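Local coordinates for B12-binding domain-containing protein (Kitasatospora setae, PDB 6WTE), which binds cobalamin and a [4Fe-4S] cluster and probably transfers methyl groups as a radical S-adenosylmethionine methylase that works without radical chemistry, at residues Tyr354-Phe357 against Glu358-Glu361. Numbering follows the deposited sequence. Where two conformers were deposited one is given.
Sequences YYTF and EDTE. With EDO (1,2-ethanediol), chain M.
Asp359 reaches back from the first turn of its helix to the backbone of Thr356. Its CG stands anti to its own carbonyl carbon (chi1 -65°), which swings the carboxylate back along the chain. OD2 of Asp359 accepts from Thr356 N at 2.9 Å in a nearly straight bond. The N-H meets the anti side of the carboxylate, 24° out of its plane. OD2 of Asp359 also lies 3.3 Å from CB of Tyr355. In return, Asp359 N donates to Thr356 O at 3.1 Å. OG1 of Thr356 accepts weakly from Glu358 N at 3.3 Å. Thr356 is thus the N-cap of helix 357-369, and with Asp359 it forms a capping box. This helix belongs to the radical SAM core. Were Asp359 an alanine, Thr356 N would probably lose its carboxylate acceptor, and the loop would be freer to shift at the helix start. The Glu358 chain bends at chi2, bringing OE2 near Thr356 OG1 for a second weak bond. Farther on, the Phe357 ring and the Glu361 carboxylate stand almost perpendicular, with CE2 of Phe357 4.1 Å from OE2 of Glu361. A water links Thr356 O to Thr360 OG1, which is also hydrogen-bonded to Ser334 OG. Tyr355 sends its hydroxyl to Ser334 O and Lys346. Next to it, Tyr354 touches the iron-sulfur cluster.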
ATOM      1  N   TYR A 354      -7.564 -20.838  -0.527  1.00 14.44           N
ATOM      2  CA  TYR A 354      -6.224 -21.399  -0.606  1.00 14.03           C
ATOM      3  C   TYR A 354      -5.591 -21.593   0.765  1.00 16.83           C
ATOM      4  O   TYR A 354      -4.385 -21.859   0.841  1.00 14.90           O
ATOM      5  CB  TYR A 354      -5.323 -20.521  -1.495  1.00 15.07           C
ATOM      6  CG  TYR A 354      -5.260 -19.067  -1.076  1.00 14.47           C
ATOM      7  CD1 TYR A 354      -6.197 -18.145  -1.535  1.00 14.46           C
ATOM      8  CD2 TYR A 354      -4.257 -18.612  -0.230  1.00 13.71           C
ATOM      9  CE1 TYR A 354      -6.147 -16.818  -1.149  1.00 13.08           C
ATOM     10  CE2 TYR A 354      -4.191 -17.277   0.156  1.00 13.37           C
ATOM     11  CZ  TYR A 354      -5.141 -16.390  -0.302  1.00 14.28           C
ATOM     12  OH  TYR A 354      -5.090 -15.075   0.086  1.00 13.92           O
ATOM     13  N   TYR A 355      -6.359 -21.466   1.847  1.00 12.20           N
ATOM     14  CA  TYR A 355      -5.838 -21.823   3.159  1.00 13.68           C
ATOM     15  C   TYR A 355      -6.985 -22.181   4.091  1.00 16.44           C
ATOM     16  O   TYR A 355      -8.165 -21.972   3.790  1.00 15.34           O
ATOM     17  CB  TYR A 355      -4.972 -20.709   3.767  1.00 12.37           C
ATOM     18  CG  TYR A 355      -5.654 -19.373   3.987  1.00 12.90           C
ATOM     19  CD1 TYR A 355      -6.426 -19.134   5.116  1.00 10.82           C
ATOM     20  CD2 TYR A 355      -5.488 -18.335   3.081  1.00 11.74           C
ATOM     21  CE1 TYR A 355      -7.032 -17.904   5.324  1.00 11.38           C
ATOM     22  CE2 TYR A 355      -6.087 -17.105   3.278  1.00 14.81           C
ATOM     23  CZ  TYR A 355      -6.861 -16.895   4.398  1.00 11.68           C
ATOM     24  OH  TYR A 355      -7.448 -15.663   4.592  1.00 12.87           O
ATOM     25  N   THR A 356      -6.604 -22.767   5.220  1.00 13.24           N
ATOM     26  CA  THR A 356      -7.495 -23.056   6.327  1.00 12.89           C
ATOM     27  C   THR A 356      -6.912 -22.424   7.578  1.00 12.50           C
ATOM     28  O   THR A 356      -5.791 -21.909   7.577  1.00 12.34           O
ATOM     29  CB  THR A 356      -7.655 -24.563   6.551  1.00 17.95           C
ATOM     30  OG1 THR A 356      -6.410 -25.089   7.026  1.00 16.71           O
ATOM     31  CG2 THR A 356      -8.027 -25.252   5.254  1.00 19.59           C
ATOM     32  N   PHE A 357      -7.663 -22.498   8.676  1.00 14.43           N
ATOM     33  CA  PHE A 357      -7.126 -21.938   9.907  1.00 12.83           C
ATOM     34  C   PHE A 357      -5.894 -22.703  10.383  1.00 15.09           C
ATOM     35  O   PHE A 357      -5.035 -22.120  11.055  1.00 12.88           O
ATOM     36  CB  PHE A 357      -8.196 -21.913  10.994  1.00 14.10           C
ATOM     37  CG  PHE A 357      -7.772 -21.175  12.229  1.00 13.76           C
ATOM     38  CD1 PHE A 357      -7.466 -19.824  12.167  1.00 16.98           C
ATOM     39  CD2 PHE A 357      -7.670 -21.826  13.444  1.00 16.06           C
ATOM     40  CE1 PHE A 357      -7.071 -19.134  13.300  1.00 17.37           C
ATOM     41  CE2 PHE A 357      -7.272 -21.143  14.584  1.00 19.36           C
ATOM     42  CZ  PHE A 357      -6.974 -19.796  14.508  1.00 15.96           C
ATOM     43  N   GLU A 358      -5.764 -23.984  10.019  1.00 12.52           N
ATOM     44  CA  GLU A 358      -4.572 -24.736  10.412  1.00 13.96           C
ATOM     45  C   GLU A 358      -3.307 -24.086   9.886  1.00 13.76           C
ATOM     46  O   GLU A 358      -2.252 -24.188  10.520  1.00 13.85           O
ATOM     47  CB  GLU A 358      -4.639 -26.182   9.906  1.00 20.53           C
ATOM     48  CG  GLU A 358      -5.768 -27.022  10.450  1.00 15.28           C
ATOM     49  CD  GLU A 358      -6.783 -27.397   9.374  1.00 23.22           C
ATOM     50  OE1 GLU A 358      -7.983 -27.103   9.561  1.00 22.58           O
ATOM     51  OE2 GLU A 358      -6.384 -27.978   8.340  1.00 21.24           O
ATOM     52  N   ASP A 359      -3.389 -23.424   8.725  1.00 11.96           N
ATOM     53  CA  ASP A 359      -2.217 -22.777   8.148  1.00 15.95           C
ATOM     54  C   ASP A 359      -1.757 -21.606   9.006  1.00 14.30           C
ATOM     55  O   ASP A 359      -0.552 -21.392   9.169  1.00 12.42           O
ATOM     56  CB  ASP A 359      -2.515 -22.321   6.718  1.00 12.07           C
ATOM     57  CG  ASP A 359      -2.768 -23.486   5.781  1.00 15.63           C
ATOM     58  OD1 ASP A 359      -1.952 -24.427   5.754  1.00 19.21           O
ATOM     59  OD2 ASP A 359      -3.798 -23.480   5.084  1.00 16.38           O
ATOM     60  N   THR A 360      -2.699 -20.831   9.554  1.00 11.24           N
ATOM     61  CA  THR A 360      -2.321 -19.761  10.472  1.00 11.26           C
ATOM     62  C   THR A 360      -1.788 -20.332  11.783  1.00 11.40           C
ATOM     63  O   THR A 360      -0.815 -19.814  12.345  1.00 12.61           O
ATOM     64  CB  THR A 360      -3.514 -18.832  10.722  1.00 13.45           C
ATOM     65  OG1 THR A 360      -3.812 -18.090   9.526  1.00 11.94           O
ATOM     66  CG2 THR A 360      -3.211 -17.845  11.843  1.00 13.93           C
ATOM     67  N   GLU A 361      -2.415 -21.399  12.287  1.00 11.67           N
ATOM     68  CA  GLU A 361      -1.916 -22.046  13.495  0.50 12.26           C
ATOM     69  C   GLU A 361      -0.488 -22.543  13.304  1.00 12.22           C
ATOM     70  O   GLU A 361       0.358 -22.377  14.190  1.00 12.14           O
ATOM     71  CB  GLU A 361      -2.842 -23.197  13.886  0.50 13.20           C
ATOM     72  CG  GLU A 361      -2.456 -23.917  15.166  0.50 14.16           C
ATOM     73  CD  GLU A 361      -2.884 -23.183  16.422  0.50 16.69           C
ATOM     74  OE1 GLU A 361      -2.033 -22.990  17.318  0.50 20.27           O
ATOM     75  OE2 GLU A 361      -4.071 -22.806  16.519  0.50 15.85           O
TER
HETATM   76  C1  EDO M 811      -8.749 -24.933   1.617  1.00 28.15           C
HETATM   77  O1  EDO M 811      -9.264 -23.600   1.507  1.00 23.80           O
HETATM   78  C2  EDO M 811      -7.226 -24.908   1.576  1.00 28.17           C
HETATM   79  O2  EDO M 811      -6.783 -24.844   0.216  1.00 35.91           O
HETATM   80  O   HOH W   1      -5.625 -19.253   8.295  1.00 12.74           O